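Local coordinates for protein flavodoxin (Methanosarcina acetivorans C2A, PDB 5WID) that binds flavin mononucleotide and, as is usual for flavodoxins, probably carries electrons between redox partners, at residues I25-V30 / A138-K142. Numbering follows the deposited sequence.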
loop_
_atom_site.group_PDB
_atom_site.type_symbol
_atom_site.label_atom_id
_atom_site.label_comp_id
_atom_site.label_asym_id
_atom_site.label_seq_id
_atom_site.Cartn_x
_atom_site.Cartn_y
_atom_site.Cartn_z
ATOM N N ILE A 25 5.199 10.447 2.062
ATOM C CA ILE A 25 3.944 11.200 2.058
ATOM C C ILE A 25 4.026 12.359 3.047
ATOM O O ILE A 25 3.661 13.500 2.727
ATOM C CB ILE A 25 2.750 10.277 2.369
ATOM C CG1 ILE A 25 2.569 9.221 1.277
ATOM C CG2 ILE A 25 1.444 11.082 2.521
ATOM C CD1 ILE A 25 1.633 8.097 1.682
ATOM N N GLU A 26 4.523 12.086 4.261
ATOM C CA GLU A 26 4.705 13.149 5.260
ATOM C C GLU A 26 5.560 14.286 4.722
ATOM O O GLU A 26 5.302 15.463 5.014
ATOM C CB GLU A 26 5.378 12.600 6.524
ATOM C CG GLU A 26 4.497 11.812 7.454
ATOM C CD GLU A 26 5.292 11.075 8.529
ATOM O OE1 GLU A 26 6.540 11.193 8.558
ATOM O OE2 GLU A 26 4.663 10.365 9.341
ATOM N N SER A 27 6.617 13.950 3.977
ATOM C CA SER A 27 7.573 14.952 3.522
ATOM C C SER A 27 6.935 15.997 2.617
ATOM O O SER A 27 7.516 17.074 2.426
ATOM C CB SER A 27 8.751 14.281 2.807
ATOM O OG SER A 27 8.427 13.907 1.475
ATOM N N LYS A 28 5.757 15.712 2.061
ATOM C CA LYS A 28 5.045 16.654 1.210
ATOM C C LYS A 28 3.840 17.265 1.915
ATOM O O LYS A 28 2.951 17.811 1.255
ATOM C CB LYS A 28 4.620 15.973 -0.093
ATOM C CG LYS A 28 5.775 15.400 -0.903
ATOM C CD LYS A 28 6.953 16.349 -0.950
ATOM C CE LYS A 28 6.867 17.263 -2.143
ATOM N NZ LYS A 28 8.153 17.968 -2.393
ATOM N N ASN A 29 3.783 17.146 3.243
ATOM C CA ASN A 29 2.739 17.764 4.065
ATOM C C ASN A 29 1.340 17.260 3.719
ATOM O O ASN A 29 0.363 18.013 3.722
ATOM C CB ASN A 29 2.809 19.287 3.974
ATOM C CG ASN A 29 3.831 19.860 4.918
ATOM O OD1 ASN A 29 4.962 20.146 4.525
ATOM N ND2 ASN A 29 3.451 20.003 6.183
ATOM N N VAL A 30 1.232 15.968 3.437
ATOM C CA VAL A 30 -0.048 15.281 3.362
ATOM C C VAL A 30 -0.157 14.406 4.601
ATOM O O VAL A 30 0.807 13.725 4.965
ATOM C CB VAL A 30 -0.166 14.456 2.067
ATOM C CG1 VAL A 30 -1.355 13.519 2.119
ATOM C CG2 VAL A 30 -0.263 15.393 0.863
ATOM N N ALA A 138 1.633 11.572 -2.424
ATOM C CA ALA A 138 1.260 12.878 -1.891
ATOM C C ALA A 138 1.009 13.883 -3.011
ATOM O O ALA A 138 0.045 14.658 -2.957
ATOM C CB ALA A 138 2.352 13.384 -0.946
ATOM N N GLU A 139 1.852 13.879 -4.044
ATOM C CA GLU A 139 1.668 14.835 -5.135
ATOM C C GLU A 139 0.383 14.555 -5.900
ATOM O O GLU A 139 -0.309 15.488 -6.329
ATOM C CB GLU A 139 2.878 14.796 -6.067
ATOM C CG GLU A 139 4.123 15.442 -5.460
ATOM C CD GLU A 139 3.873 16.887 -5.047
ATOM O OE1 GLU A 139 3.164 17.610 -5.781
ATOM O OE2 GLU A 139 4.371 17.299 -3.981
ATOM N N LYS A 140 0.048 13.277 -6.072
ATOM C CA LYS A 140 -1.210 12.912 -6.716
ATOM C C LYS A 140 -2.402 13.376 -5.890
ATOM O O LYS A 140 -3.375 13.912 -6.436
ATOM C CB LYS A 140 -1.253 11.397 -6.932
ATOM C CG LYS A 140 -2.376 10.912 -7.831
ATOM C CD LYS A 140 -2.150 11.310 -9.276
ATOM C CE LYS A 140 -1.123 10.405 -9.938
ATOM N NZ LYS A 140 -0.998 10.694 -11.397
ATOM N N VAL A 141 -2.338 13.178 -4.569
ATOM C CA VAL A 141 -3.406 13.636 -3.681
ATOM C C VAL A 141 -3.595 15.142 -3.811
ATOM O O VAL A 141 -4.719 15.637 -3.967
ATOM C CB VAL A 141 -3.101 13.232 -2.226
ATOM C CG1 VAL A 141 -4.000 13.988 -1.250
ATOM C CG2 VAL A 141 -3.274 11.736 -2.051
ATOM N N LYS A 142 -2.495 15.891 -3.750
ATOM C CA LYS A 142 -2.595 17.347 -3.780
ATOM C C LYS A 142 -3.040 17.851 -5.142
ATOM O O LYS A 142 -3.684 18.904 -5.229
ATOM C CB LYS A 142 -1.254 17.969 -3.382
ATOM C CG LYS A 142 -0.864 17.655 -1.940
ATOM C CD LYS A 142 0.201 18.591 -1.414
ATOM C CE LYS A 142 1.545 18.325 -2.062
ATOM N NZ LYS A 142 2.636 19.065 -1.366
#
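Ala138 packs against Ile25, Lys28 and Val30, at the end of helix 13-27 and in the turn that follows. In this flavodoxin fold, helices 13-27 and 124-143 lie side by side on one face of the central sheet. The contact joins their last turns, at the end of the sheet away from the flavin. The Ala138 methyl sits among the three residues. Its CB is 3.5 Å from CB of Lys28 and 3.8 Å from CG2 of Val30, while CG2 of Ile25 is a looser neighbour. The small methyl is consistent with the close approach of the backbones: CA of Ile25 lies 5.1 Å from CA of Ala138. Ile25 also packs on Ala3 and Val5 of strand 2-8.

At the next residue, Glu139 bends at chi2 (-57°) and brings OE2 alongside the Lys28 chain. OE2 is 3.1 Å from CE of Lys28 but 4.2 Å from its NZ, beyond a salt bridge, though the opposite charges probably still attract. Val141 faces inward. Its CG1 lies 4.3 Å from CG1 of Val30, a light apolar touch beside Ile83 of strand 83-90.

Lys142 closes the outer side. Its CG and CD pass over CG2 of Val30, and a bend at chi3 (-71°) turns the ammonium toward the turn. NZ of Lys142 makes a long salt bridge to OE2 of Glu139, about one turn back in the same helix. The same NZ donates a 2.9 Å hydrogen bond to the backbone O of Lys28, with a C=O...N angle of 138° and the donor tilted slightly from the carbonyl plane.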